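Local coordinates for tyrosinase (Burkholderia thailandensis, PDB 5ZRD), which hydroxylates monophenols to catechols and probably oxidises these to o-quinones at a pair of copper ions, at residues Arg243-Pro248 and Gln331-His336; Thr271-Pro276 and Cys321-Met326; Gly236-Tyr241 and Pro410-Leu415; Asn249-Ser254 and Arg344-Thr349; Asn87-Thr92 and Tyr384-Cys389. All coordinates share one frame; numbering follows the deposited sequence.

Contact 1. Residues Arg243-Pro248 and Gln331-His336; sequences RCLSAP and QKQTGH
Leu245 O and Gln333 OE1 both accept a hydrogen bond from one water molecule, at 2.6 Å from the backbone oxygen and 2.7 Å from the side-chain amide oxygen. The water bridges a type I turn, Cys244-Ala247, to the C-terminal end of helix 315-334, a member of the four-helix bundle that carries the copper site in type-3 copper proteins. With its chain extended beyond CG, Gln333 reaches across and sets OE1 4.0 Å from Leu245 CB. Two acceptors cannot bond to each other; the water, donating to both, ties Leu245 O to Gln333 OE1. Gln333 is anchored at the other end of its amide as well, where NE2 donates to Asp406 O. Beside it, Thr334 puts its methyl rather than its hydroxyl towards the turn: chi1 of 67° turns OG1 to a bond with Trp330 O in its own helix and points CG2 at Leu245 O, 4.1 Å off. Ala247 O, at the edge of this patch, is taken by the indole NE1 of Trp330. The helix then stops in a Schellman motif. Gly335 has a positive phi of 91°, and its N gives a weak bond to Gln331 O. The same oxygen takes a firmer one from His336 N at 2.7 Å, while Gln331 NE2 reaches His336 O at 3.0 Å.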
# COMPACT_ATOMS: atom_id res chain seq x y z
N ARG A 243 12.51 -14.57 -42.91
CA ARG A 243 12.22 -13.11 -42.84
C ARG A 243 13.10 -12.40 -41.79
O ARG A 243 13.56 -11.27 -42.03
CB ARG A 243 10.77 -12.83 -42.44
CG ARG A 243 9.80 -12.65 -43.60
CD ARG A 243 8.86 -11.47 -43.43
NE ARG A 243 7.90 -11.51 -44.52
CZ ARG A 243 8.09 -10.96 -45.73
NH1 ARG A 243 9.06 -10.08 -45.91
NH2 ARG A 243 7.29 -11.30 -46.73
N CYS A 244 13.25 -13.01 -40.60
CA CYS A 244 13.90 -12.27 -39.52
C CYS A 244 15.35 -11.95 -39.90
O CYS A 244 15.86 -10.92 -39.47
CB CYS A 244 13.79 -12.98 -38.18
SG CYS A 244 14.96 -14.33 -37.88
N LEU A 245 15.94 -12.75 -40.80
CA LEU A 245 17.35 -12.58 -41.19
C LEU A 245 17.51 -11.32 -42.03
O LEU A 245 18.63 -10.82 -42.16
CB LEU A 245 17.85 -13.82 -41.94
CG LEU A 245 17.95 -15.10 -41.10
CD1 LEU A 245 18.56 -16.24 -41.89
CD2 LEU A 245 18.77 -14.87 -39.84
N SER A 246 16.42 -10.76 -42.51
CA SER A 246 16.45 -9.51 -43.30
C SER A 246 16.04 -8.31 -42.43
O SER A 246 15.86 -7.22 -42.97
CB SER A 246 15.52 -9.60 -44.50
OG SER A 246 16.01 -10.50 -45.49
N ALA A 247 15.79 -8.48 -41.15
CA ALA A 247 15.36 -7.30 -40.39
C ALA A 247 16.45 -6.23 -40.50
O ALA A 247 17.60 -6.55 -40.40
CB ALA A 247 15.05 -7.66 -38.96
N PRO A 248 16.07 -4.97 -40.77
CA PRO A 248 17.06 -3.97 -41.18
C PRO A 248 17.96 -3.41 -40.07
O PRO A 248 18.94 -2.76 -40.38
CB PRO A 248 16.23 -2.80 -41.74
CG PRO A 248 14.90 -2.90 -41.01
CD PRO A 248 14.69 -4.41 -40.87
N GLN A 331 23.77 -11.34 -37.48
CA GLN A 331 24.94 -10.46 -37.19
C GLN A 331 25.91 -10.57 -38.36
O GLN A 331 26.34 -9.56 -38.85
CB GLN A 331 25.66 -10.83 -35.91
CG GLN A 331 24.93 -10.36 -34.67
CD GLN A 331 25.58 -10.79 -33.37
OE1 GLN A 331 25.33 -11.89 -32.88
NE2 GLN A 331 26.38 -9.90 -32.78
N LYS A 332 26.12 -11.78 -38.87
CA LYS A 332 27.08 -12.03 -39.98
C LYS A 332 26.56 -11.45 -41.30
O LYS A 332 27.29 -10.76 -41.99
CB LYS A 332 27.33 -13.53 -40.19
CG LYS A 332 28.09 -14.25 -39.08
CD LYS A 332 29.23 -15.16 -39.58
CE LYS A 332 28.81 -16.48 -40.20
NZ LYS A 332 27.58 -17.06 -39.60
N GLN A 333 25.30 -11.77 -41.66
CA GLN A 333 24.72 -11.36 -42.92
C GLN A 333 24.51 -9.84 -42.92
O GLN A 333 24.36 -9.31 -43.99
CB GLN A 333 23.39 -12.04 -43.23
CG GLN A 333 23.47 -13.55 -43.50
CD GLN A 333 22.14 -14.12 -43.97
OE1 GLN A 333 21.17 -13.38 -44.14
NE2 GLN A 333 22.07 -15.42 -44.21
N THR A 334 24.51 -9.12 -41.79
CA THR A 334 24.13 -7.71 -41.86
C THR A 334 25.25 -6.80 -41.35
O THR A 334 25.04 -5.60 -41.28
CB THR A 334 22.86 -7.34 -41.05
OG1 THR A 334 23.10 -7.51 -39.64
CG2 THR A 334 21.63 -8.11 -41.48
N GLY A 335 26.38 -7.34 -40.93
CA GLY A 335 27.52 -6.53 -40.54
C GLY A 335 27.54 -6.19 -39.07
O GLY A 335 28.21 -5.21 -38.71
N HIS A 336 26.91 -7.01 -38.22
CA HIS A 336 26.81 -6.67 -36.79
C HIS A 336 27.51 -7.70 -35.90
O HIS A 336 27.15 -7.82 -34.74
CB HIS A 336 25.34 -6.47 -36.38
CG HIS A 336 24.71 -5.32 -37.09
ND1 HIS A 336 25.01 -4.01 -36.76
CD2 HIS A 336 23.90 -5.27 -38.17
CE1 HIS A 336 24.38 -3.20 -37.61
NE2 HIS A 336 23.69 -3.95 -38.45
O HOH W 1 20.28 -10.79 -44.20

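Contact 2. Residues Thr271-Pro276 and Cys321-Met326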
# COMPACT_ATOMS: atom_id res chain seq x y z
N THR A 271 10.17 -8.76 -39.43
CA THR A 271 9.94 -9.83 -38.49
C THR A 271 11.15 -9.94 -37.56
O THR A 271 12.23 -10.23 -38.03
CB THR A 271 9.75 -11.18 -39.19
OG1 THR A 271 8.59 -11.05 -40.00
CG2 THR A 271 9.59 -12.32 -38.21
N PRO A 272 10.94 -9.75 -36.26
CA PRO A 272 11.96 -9.94 -35.26
C PRO A 272 12.23 -11.43 -35.03
O PRO A 272 11.35 -12.30 -35.23
CB PRO A 272 11.39 -9.31 -33.99
CG PRO A 272 9.89 -9.48 -34.13
CD PRO A 272 9.63 -9.59 -35.61
N VAL A 273 13.45 -11.74 -34.61
CA VAL A 273 13.76 -13.13 -34.34
C VAL A 273 12.84 -13.66 -33.23
O VAL A 273 12.58 -14.86 -33.17
CB VAL A 273 15.24 -13.35 -33.97
CG1 VAL A 273 15.64 -12.67 -32.67
CG2 VAL A 273 15.53 -14.85 -33.90
N GLU A 274 12.36 -12.77 -32.35
CA GLU A 274 11.50 -13.14 -31.24
C GLU A 274 10.20 -13.81 -31.71
O GLU A 274 9.60 -14.56 -30.95
CB GLU A 274 11.16 -11.93 -30.37
CG GLU A 274 10.69 -12.32 -28.99
CD GLU A 274 10.38 -11.17 -28.04
OE1 GLU A 274 10.09 -11.44 -26.81
OE2 GLU A 274 10.34 -10.01 -28.54
N SER A 275 9.76 -13.50 -32.93
CA SER A 275 8.46 -13.92 -33.45
C SER A 275 8.43 -15.43 -33.73
O SER A 275 7.67 -16.15 -33.13
CB SER A 275 8.08 -13.06 -34.65
OG SER A 275 6.73 -13.29 -35.04
N PRO A 276 9.26 -15.90 -34.65
CA PRO A 276 9.33 -17.32 -34.91
C PRO A 276 9.70 -18.13 -33.67
O PRO A 276 9.23 -19.27 -33.49
CB PRO A 276 10.41 -17.49 -36.00
CG PRO A 276 11.12 -16.16 -36.01
CD PRO A 276 10.01 -15.19 -35.67
N CYS A 321 19.34 -22.27 -28.31
CA CYS A 321 20.67 -22.28 -28.93
C CYS A 321 20.48 -22.06 -30.45
O CYS A 321 21.27 -21.36 -31.12
CB CYS A 321 21.41 -23.56 -28.55
SG CYS A 321 23.09 -23.71 -29.23
N ASN A 322 19.36 -22.57 -30.97
CA ASN A 322 19.05 -22.28 -32.36
C ASN A 322 18.67 -20.80 -32.55
O ASN A 322 19.00 -20.23 -33.55
CB ASN A 322 17.94 -23.18 -32.90
CG ASN A 322 17.88 -23.08 -34.41
OD1 ASN A 322 18.88 -23.38 -35.09
ND2 ASN A 322 16.73 -22.64 -34.91
N VAL A 323 17.97 -20.20 -31.62
CA VAL A 323 17.60 -18.82 -31.74
C VAL A 323 18.87 -17.97 -31.70
O VAL A 323 18.98 -16.91 -32.35
CB VAL A 323 16.61 -18.45 -30.62
CG1 VAL A 323 16.33 -16.96 -30.56
CG2 VAL A 323 15.32 -19.21 -30.78
N ASP A 324 19.84 -18.42 -30.92
CA ASP A 324 21.10 -17.69 -30.77
C ASP A 324 21.90 -17.81 -32.04
O ASP A 324 22.55 -16.88 -32.45
CB ASP A 324 21.91 -18.25 -29.61
CG ASP A 324 23.05 -17.34 -29.20
OD1 ASP A 324 22.75 -16.16 -28.91
OD2 ASP A 324 24.22 -17.84 -29.14
N ARG A 325 21.85 -18.98 -32.67
CA ARG A 325 22.50 -19.18 -33.95
C ARG A 325 21.90 -18.25 -35.02
O ARG A 325 22.64 -17.66 -35.85
CB ARG A 325 22.35 -20.64 -34.37
CG ARG A 325 23.13 -21.02 -35.61
CD ARG A 325 22.82 -22.47 -35.99
NE ARG A 325 21.45 -22.69 -36.43
CZ ARG A 325 21.03 -22.55 -37.68
NH1 ARG A 325 21.91 -22.22 -38.61
NH2 ARG A 325 19.76 -22.76 -38.00
N MET A 326 20.58 -18.09 -35.00
CA MET A 326 19.90 -17.18 -35.96
C MET A 326 20.34 -15.74 -35.67
O MET A 326 20.62 -14.97 -36.58
CB MET A 326 18.38 -17.31 -35.85
CG MET A 326 17.84 -18.65 -36.34
SD MET A 326 17.83 -18.76 -38.15
CE MET A 326 19.39 -19.55 -38.46
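Val273 and Val323 meet methyl to methyl, CG2 of the first lying 4.0 Å from CG1 of the second. This buried pair joins the lead-in to helix 274-285 with helix 315-334, two helices of the four-helix bundle that supply His277, His281 and His320 to one copper ion. The valines use different conformers. In Val273, chi1 of 64° tucks CG1 between the backbone N and the carbonyl carbon and sends CG2 outward across the gap; in Val323 (172°) it is CG1 that stands anti to N and faces the partner, whereas CG2 lies beside N and packs on Tyr241. The two side chains approach at a slant, and the ring of Phe90 touches CG1 of both. Val273 CG2 also rests on Met326 CB, at 4.2 Å, but the rest of the methionine turns off: two successive bends, chi1 and chi2 both near -70°, carry its thioether away from Val273. Its terminal CE comes to lie over one face of the Arg325 guanidinium, towards the rim. The side chain of Val323 borders those of His277 and His320 and lies about 6 Å from the copper ion, so the contact forms apolar second-shell packing. Away from the valine pair, Arg325 lies side-on to Asn322, NE at 3.0 Å and NH2 at 3.1 Å both gripping the single oxygen OD1, which sits in the guanidinium plane.

Contact 3. Residues Gly236-Tyr241 and Pro410-Leu415; sequences GVYAKY and PELKSL
A steep helix-helix crossing joins helix 237-244 of the tyrosinase domain to the short helix 410-415: Tyr238 and Ala239 meet Leu412 and Leu415 where the axes of the two segments, 109° apart in direction, come within 10.8 Å. At so wide a spacing the side chains must span the gap, and Leu415 and Tyr238 do this together. In Leu415, CG anti to the backbone N (chi1 171°) sends the branch towards helix 237-244, and chi2 of 75° puts CD2 in front. That methyl lies at the edge of the Tyr238 ring, close to its plane, 3.9 Å from CE1, and also touches Ala239 CB at 4.3 Å. One turn earlier, Leu412 crosses the tyrosine at about a right angle and sets CD2 only 3.5 Å from the phenolic OH. The contact is apolar and partly buried, with Thr120, Pro232 and Leu405 also packing on Tyr238. Tyr241, on the same helix, turns instead to the interior, touching His319, Val323 and Met326 of helix 315-334 and giving its OH a partner in Glu119. Helix 237-244 thus touches both, on different sides: a steeply crossing short helix, away from the copper site, and the type-3 copper four-helix bundle.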
# COMPACT_ATOMS: atom_id res chain seq x y z
N GLY A 236 4.51 -20.04 -42.65
CA GLY A 236 4.94 -20.92 -41.58
C GLY A 236 6.12 -20.36 -40.78
O GLY A 236 6.58 -19.26 -41.03
N VAL A 237 6.58 -21.13 -39.80
CA VAL A 237 7.69 -20.69 -38.98
C VAL A 237 8.97 -20.68 -39.82
O VAL A 237 9.84 -19.87 -39.56
CB VAL A 237 7.88 -21.57 -37.73
CG1 VAL A 237 9.04 -21.06 -36.89
CG2 VAL A 237 6.58 -21.62 -36.93
N TYR A 238 9.06 -21.54 -40.83
CA TYR A 238 10.23 -21.54 -41.67
C TYR A 238 10.41 -20.18 -42.36
O TYR A 238 11.50 -19.51 -42.26
CB TYR A 238 10.14 -22.68 -42.69
CG TYR A 238 11.29 -22.74 -43.66
CD1 TYR A 238 11.29 -21.97 -44.82
CD2 TYR A 238 12.38 -23.56 -43.42
CE1 TYR A 238 12.35 -22.04 -45.72
CE2 TYR A 238 13.45 -23.63 -44.31
CZ TYR A 238 13.43 -22.87 -45.47
OH TYR A 238 14.48 -22.95 -46.33
N ALA A 239 9.34 -19.77 -43.04
CA ALA A 239 9.30 -18.44 -43.67
C ALA A 239 9.59 -17.33 -42.65
O ALA A 239 10.23 -16.35 -43.00
CB ALA A 239 7.95 -18.20 -44.30
N LYS A 240 9.02 -17.43 -41.44
CA LYS A 240 9.19 -16.34 -40.49
C LYS A 240 10.66 -16.23 -40.05
O LYS A 240 11.18 -15.14 -39.88
CB LYS A 240 8.25 -16.57 -39.30
CG LYS A 240 6.81 -16.10 -39.48
CD LYS A 240 6.21 -15.66 -38.14
CE LYS A 240 4.77 -15.19 -38.22
NZ LYS A 240 4.69 -13.74 -38.55
N TYR A 241 11.37 -17.36 -39.90
CA TYR A 241 12.80 -17.36 -39.55
C TYR A 241 13.64 -16.77 -40.70
O TYR A 241 14.54 -15.97 -40.46
CB TYR A 241 13.26 -18.76 -39.20
CG TYR A 241 13.26 -19.15 -37.74
CD1 TYR A 241 13.80 -18.31 -36.77
CD2 TYR A 241 12.85 -20.41 -37.34
CE1 TYR A 241 13.83 -18.68 -35.43
CE2 TYR A 241 12.90 -20.80 -36.02
CZ TYR A 241 13.40 -19.94 -35.05
OH TYR A 241 13.49 -20.31 -33.74
N PRO A 410 18.82 -17.08 -53.65
CA PRO A 410 17.70 -16.64 -54.48
C PRO A 410 16.41 -17.41 -54.16
O PRO A 410 15.33 -16.83 -54.20
CB PRO A 410 18.12 -16.90 -55.94
CG PRO A 410 19.61 -17.12 -55.87
CD PRO A 410 19.80 -17.76 -54.51
N GLU A 411 16.55 -18.68 -53.84
CA GLU A 411 15.43 -19.54 -53.50
C GLU A 411 14.67 -18.96 -52.30
O GLU A 411 13.46 -19.07 -52.21
CB GLU A 411 15.96 -20.96 -53.25
CG GLU A 411 14.97 -21.91 -52.59
CD GLU A 411 14.20 -22.83 -53.52
OE1 GLU A 411 12.95 -22.79 -53.51
OE2 GLU A 411 14.85 -23.61 -54.25
N LEU A 412 15.40 -18.34 -51.37
CA LEU A 412 14.82 -17.82 -50.14
C LEU A 412 14.20 -16.44 -50.38
O LEU A 412 13.15 -16.18 -49.81
CB LEU A 412 15.89 -17.75 -49.03
CG LEU A 412 16.36 -19.08 -48.44
CD1 LEU A 412 17.41 -18.82 -47.36
CD2 LEU A 412 15.21 -19.91 -47.89
N LYS A 413 14.88 -15.56 -51.14
CA LYS A 413 14.33 -14.25 -51.64
C LYS A 413 12.89 -14.40 -52.17
O LYS A 413 12.00 -13.59 -51.88
CB LYS A 413 15.13 -13.71 -52.84
CG LYS A 413 15.82 -12.37 -52.64
CD LYS A 413 17.29 -12.52 -52.26
CE LYS A 413 17.93 -11.23 -51.81
NZ LYS A 413 19.12 -11.51 -50.97
N SER A 414 12.70 -15.42 -52.99
CA SER A 414 11.50 -15.55 -53.72
C SER A 414 10.42 -16.15 -52.83
O SER A 414 9.25 -15.81 -52.98
CB SER A 414 11.71 -16.37 -54.95
OG SER A 414 11.75 -17.73 -54.57
N LEU A 415 10.79 -17.04 -51.92
CA LEU A 415 9.77 -17.55 -51.01
C LEU A 415 9.07 -16.38 -50.31
O LEU A 415 7.86 -16.43 -50.12
CB LEU A 415 10.41 -18.49 -49.99
CG LEU A 415 9.49 -18.92 -48.86
CD1 LEU A 415 8.48 -19.95 -49.36
CD2 LEU A 415 10.29 -19.44 -47.69

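Contact 4. Residues Asn249-Ser254 and Arg344-Thr349; sequences NYTVFS and RNYPGT
The ring of Tyr346 is met obliquely by Thr251 and Val252 of helix 250-254 and carries Pro347 CD over one face, 3.4 Å above the plane and offset towards the rim. Thr251 CG2 reaches CD2 at 3.9 Å, and Val252 CG1 lies 4.4 Å from CE2, so both touch the same flank of the ring. Thr251 presents its methyl because CG2 stands anti to the backbone N; its hydroxyl, turned elsewhere, bonds to Ile343 N. Trp262 of helix 256-265 also packs on the ring, and Val261 of the second subunit touches it, placing this buried contact next to a subunit interface. Helix 250-254 is thereby joined to the loop that follows helix 315-334 and precedes strand 372-373. This loop rounds a type II turn, Tyr346-Thr349, with Gly348 at its third position, where phi is positive at 103°, as is usual for such a turn. Tyr346 O closes it with two bonds from one residue, Thr349 N at 2.9 Å and Thr349 OG1 at 2.6 Å. The helix itself starts from an N-cap: Asn249 OD1 accepts from Val252 N at 3.0 Å. Further along, Ser254 OG donates to Thr251 O (2.7 Å), and Ser254 CB sits over a face of the Tyr250 ring, offset to its rim. The phenol of Tyr250 then extends to a bond with Val88 O.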
# COMPACT_ATOMS: atom_id res chain seq x y z
N ASN A 249 17.61 -3.54 -38.81
CA ASN A 249 18.49 -3.03 -37.76
C ASN A 249 18.27 -3.89 -36.50
O ASN A 249 17.28 -4.61 -36.42
CB ASN A 249 18.25 -1.54 -37.50
CG ASN A 249 16.85 -1.21 -37.01
OD1 ASN A 249 16.45 -1.61 -35.92
ND2 ASN A 249 16.10 -0.45 -37.80
N TYR A 250 19.16 -3.79 -35.54
CA TYR A 250 19.13 -4.60 -34.35
C TYR A 250 17.88 -4.29 -33.52
O TYR A 250 17.25 -5.18 -32.99
CB TYR A 250 20.38 -4.43 -33.50
CG TYR A 250 20.27 -5.21 -32.22
CD1 TYR A 250 20.36 -6.59 -32.22
CD2 TYR A 250 19.95 -4.58 -31.02
CE1 TYR A 250 20.16 -7.34 -31.06
CE2 TYR A 250 19.74 -5.31 -29.86
CZ TYR A 250 19.85 -6.69 -29.88
OH TYR A 250 19.66 -7.40 -28.73
N THR A 251 17.51 -3.04 -33.40
CA THR A 251 16.34 -2.72 -32.57
C THR A 251 15.13 -3.56 -33.03
O THR A 251 14.51 -4.21 -32.19
CB THR A 251 16.06 -1.22 -32.53
OG1 THR A 251 17.23 -0.57 -32.02
CG2 THR A 251 14.90 -0.88 -31.63
N VAL A 252 14.82 -3.63 -34.32
CA VAL A 252 13.58 -4.25 -34.73
C VAL A 252 13.81 -5.73 -34.98
O VAL A 252 12.84 -6.50 -34.99
CB VAL A 252 12.96 -3.54 -35.93
CG1 VAL A 252 12.70 -2.09 -35.60
CG2 VAL A 252 13.77 -3.68 -37.21
N PHE A 253 15.08 -6.13 -35.15
CA PHE A 253 15.41 -7.52 -35.18
C PHE A 253 15.15 -8.15 -33.81
O PHE A 253 14.76 -9.32 -33.72
CB PHE A 253 16.88 -7.76 -35.56
CG PHE A 253 17.33 -9.20 -35.49
CD1 PHE A 253 16.93 -10.11 -36.45
CD2 PHE A 253 18.07 -9.66 -34.42
CE1 PHE A 253 17.33 -11.43 -36.39
CE2 PHE A 253 18.46 -10.99 -34.33
CZ PHE A 253 18.09 -11.88 -35.32
N SER A 254 15.38 -7.37 -32.75
CA SER A 254 15.53 -7.92 -31.43
C SER A 254 14.19 -8.38 -30.84
O SER A 254 14.23 -9.28 -30.03
CB SER A 254 16.20 -6.95 -30.51
OG SER A 254 15.32 -5.88 -30.20
N ARG A 344 17.64 4.98 -29.24
CA ARG A 344 17.31 5.47 -27.90
C ARG A 344 15.81 5.78 -27.82
O ARG A 344 15.25 6.50 -28.62
CB ARG A 344 18.15 6.72 -27.55
CG ARG A 344 19.24 6.49 -26.51
CD ARG A 344 20.48 5.76 -27.04
NE ARG A 344 21.45 6.61 -27.76
CZ ARG A 344 22.77 6.61 -27.56
NH1 ARG A 344 23.56 7.33 -28.36
NH2 ARG A 344 23.31 5.89 -26.59
N ASN A 345 15.17 5.19 -26.84
CA ASN A 345 13.80 5.51 -26.42
C ASN A 345 12.76 4.99 -27.42
O ASN A 345 11.59 5.40 -27.32
CB ASN A 345 13.61 7.00 -26.15
CG ASN A 345 14.26 7.45 -24.85
OD1 ASN A 345 14.11 6.79 -23.83
ND2 ASN A 345 14.95 8.58 -24.84
N TYR A 346 13.18 4.12 -28.34
CA TYR A 346 12.26 3.41 -29.20
C TYR A 346 11.46 2.40 -28.38
O TYR A 346 11.98 1.81 -27.46
CB TYR A 346 12.99 2.70 -30.34
CG TYR A 346 12.16 2.47 -31.59
CD1 TYR A 346 11.92 3.51 -32.46
CD2 TYR A 346 11.67 1.22 -31.93
CE1 TYR A 346 11.21 3.32 -33.64
CE2 TYR A 346 10.91 1.02 -33.09
CZ TYR A 346 10.67 2.09 -33.94
OH TYR A 346 9.98 1.95 -35.11
N PRO A 347 10.20 2.19 -28.72
CA PRO A 347 9.45 1.16 -28.01
C PRO A 347 10.25 -0.15 -28.05
O PRO A 347 10.78 -0.50 -29.10
CB PRO A 347 8.12 1.06 -28.78
CG PRO A 347 7.92 2.48 -29.21
CD PRO A 347 9.31 2.86 -29.68
N GLY A 348 10.31 -0.83 -26.91
CA GLY A 348 11.21 -1.99 -26.75
C GLY A 348 12.45 -1.65 -25.93
O GLY A 348 13.15 -2.54 -25.52
N THR A 349 12.72 -0.37 -25.68
CA THR A 349 13.94 0.03 -24.94
C THR A 349 13.57 0.49 -23.53
O THR A 349 14.41 1.07 -22.87
CB THR A 349 14.72 1.18 -25.60
OG1 THR A 349 13.86 2.31 -25.69
CG2 THR A 349 15.22 0.85 -26.98

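Contact 5. Residues Asn87-Thr92 and Tyr384-Cys389; sequences NVLFPT and YTSEDC
Thr92 and Ser386 point their side chains at each other, hydroxyl against hydroxyl, with OG1 and OG 2.8 Å apart in a hydrogen bond that either could donate. Thr92 lies in the first turn of helix 90-108, the copper-binding helix that carries His94, and the bond pins that turn to a 3-10 segment, 386-388, following strand 383-385. The orientation of each residue is set by its first torsion: chi1 of 48° brings Thr92 OG1 round to the serine, and chi1 of -68° in Ser386 aims OG back at it. Thr92 CG2 lies alongside, 3.5 Å from the same serine oxygen, while Leu89 CD2, from the type I turn Asn87-Phe90, approaches that oxygen at 3.8 Å. Hence a buried polar pair is enclosed partly by methyls. Cys389 faces the helix too, its SG 4.0 Å from Thr92 O in plain packing. Asn87 OD1 accepts from Leu89 N at 2.9 Å, a capping bond ahead of the helix. Across the gap Thr385 makes an ST turn, its OG1 accepting from Glu387 N; Asp388 OD2 receives Thr385 N on its anti side at 3.0 Å and Thr385 OG1 from above the carboxylate plane.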
# COMPACT_ATOMS: atom_id res chain seq x y z
N ASN A 87 11.58 -6.86 -25.54
CA ASN A 87 12.44 -5.70 -25.42
C ASN A 87 13.80 -5.99 -26.05
O ASN A 87 14.09 -7.11 -26.42
CB ASN A 87 12.50 -5.24 -23.96
CG ASN A 87 13.33 -6.16 -23.08
OD1 ASN A 87 14.34 -6.70 -23.53
ND2 ASN A 87 12.95 -6.25 -21.81
N VAL A 88 14.65 -4.97 -26.17
CA VAL A 88 15.88 -5.12 -27.00
C VAL A 88 16.92 -6.04 -26.33
O VAL A 88 17.89 -6.44 -26.96
CB VAL A 88 16.50 -3.75 -27.33
CG1 VAL A 88 15.59 -2.96 -28.27
CG2 VAL A 88 16.78 -2.94 -26.07
N LEU A 89 16.73 -6.39 -25.08
CA LEU A 89 17.62 -7.34 -24.42
C LEU A 89 17.21 -8.78 -24.72
O LEU A 89 17.86 -9.69 -24.25
CB LEU A 89 17.59 -7.07 -22.91
CG LEU A 89 17.97 -5.64 -22.51
CD1 LEU A 89 18.08 -5.52 -21.00
CD2 LEU A 89 19.27 -5.22 -23.16
N PHE A 90 16.17 -9.03 -25.51
CA PHE A 90 15.75 -10.43 -25.71
C PHE A 90 16.92 -11.29 -26.25
O PHE A 90 17.22 -12.35 -25.72
CB PHE A 90 14.47 -10.51 -26.56
CG PHE A 90 14.23 -11.89 -27.12
CD1 PHE A 90 13.54 -12.83 -26.40
CD2 PHE A 90 14.76 -12.27 -28.33
CE1 PHE A 90 13.36 -14.12 -26.89
CE2 PHE A 90 14.56 -13.54 -28.84
CZ PHE A 90 13.85 -14.47 -28.11
N PRO A 91 17.56 -10.88 -27.33
CA PRO A 91 18.58 -11.74 -27.94
C PRO A 91 19.83 -11.96 -27.07
O PRO A 91 20.35 -13.07 -26.98
CB PRO A 91 19.00 -10.97 -29.19
CG PRO A 91 17.76 -10.21 -29.56
CD PRO A 91 17.21 -9.78 -28.22
N THR A 92 20.32 -10.87 -26.48
CA THR A 92 21.55 -10.89 -25.74
C THR A 92 21.34 -11.56 -24.38
O THR A 92 22.24 -12.18 -23.85
CB THR A 92 22.06 -9.46 -25.53
OG1 THR A 92 21.02 -8.59 -25.06
CG2 THR A 92 22.61 -8.90 -26.81
N TYR A 384 27.43 -9.29 -16.29
CA TYR A 384 27.42 -9.25 -17.76
C TYR A 384 26.44 -8.19 -18.27
O TYR A 384 25.39 -7.95 -17.66
CB TYR A 384 27.03 -10.61 -18.34
CG TYR A 384 28.13 -11.61 -18.50
CD1 TYR A 384 28.90 -11.66 -19.65
CD2 TYR A 384 28.37 -12.55 -17.53
CE1 TYR A 384 29.90 -12.61 -19.82
CE2 TYR A 384 29.36 -13.50 -17.67
CZ TYR A 384 30.13 -13.53 -18.82
OH TYR A 384 31.10 -14.49 -18.93
N THR A 385 26.82 -7.55 -19.39
CA THR A 385 25.97 -6.70 -20.21
C THR A 385 25.99 -7.22 -21.64
O THR A 385 26.79 -8.07 -21.99
CB THR A 385 26.47 -5.25 -20.28
OG1 THR A 385 27.68 -5.27 -21.05
CG2 THR A 385 26.67 -4.60 -18.93
N SER A 386 25.13 -6.62 -22.46
CA SER A 386 25.08 -6.92 -23.87
C SER A 386 26.44 -6.62 -24.52
O SER A 386 26.78 -7.28 -25.50
CB SER A 386 23.99 -6.15 -24.55
OG SER A 386 22.70 -6.58 -24.13
N GLU A 387 27.20 -5.67 -23.98
CA GLU A 387 28.46 -5.21 -24.62
C GLU A 387 29.49 -6.34 -24.53
O GLU A 387 30.33 -6.47 -25.39
CB GLU A 387 28.91 -3.87 -24.02
CG GLU A 387 29.78 -3.02 -24.94
CD GLU A 387 29.10 -2.03 -25.89
OE1 GLU A 387 28.37 -1.14 -25.40
OE2 GLU A 387 29.36 -2.11 -27.13
N ASP A 388 29.34 -7.21 -23.53
CA ASP A 388 30.19 -8.37 -23.32
C ASP A 388 29.88 -9.60 -24.19
O ASP A 388 30.66 -10.55 -24.12
CB ASP A 388 30.09 -8.81 -21.85
CG ASP A 388 30.50 -7.71 -20.89
OD1 ASP A 388 31.58 -7.13 -21.10
OD2 ASP A 388 29.73 -7.39 -19.94
N CYS A 389 28.81 -9.61 -25.02
CA CYS A 389 28.43 -10.85 -25.80
C CYS A 389 27.93 -10.53 -27.21
O CYS A 389 27.08 -11.25 -27.82
CB CYS A 389 27.39 -11.69 -25.07
SG CYS A 389 25.89 -10.76 -24.64

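Contacts 2, 4 and 5 are buried, contacts 1 and 3 partly so, and contact 2 lies nearest the centre of the chain, beside a copper ion. Helix 315-334 serves contacts 1 and 2, and helix 237-244 contacts 1 and 3. Chemistry follows place: aliphatic packing alone in contact 2, apolar packing round a tyrosine in contacts 3 and 4, a water bridge at the partly exposed end of the bundle in contact 1, and a hydroxyl pair in contact 5. Direct ties complete the network: Val273 N probably bonds to Phe253 O between contacts 2 and 4, Gly348 O probably accepts from Val88 N between contacts 4 and 5, and Glu274 of contact 2 packs on Phe90 of contact 5.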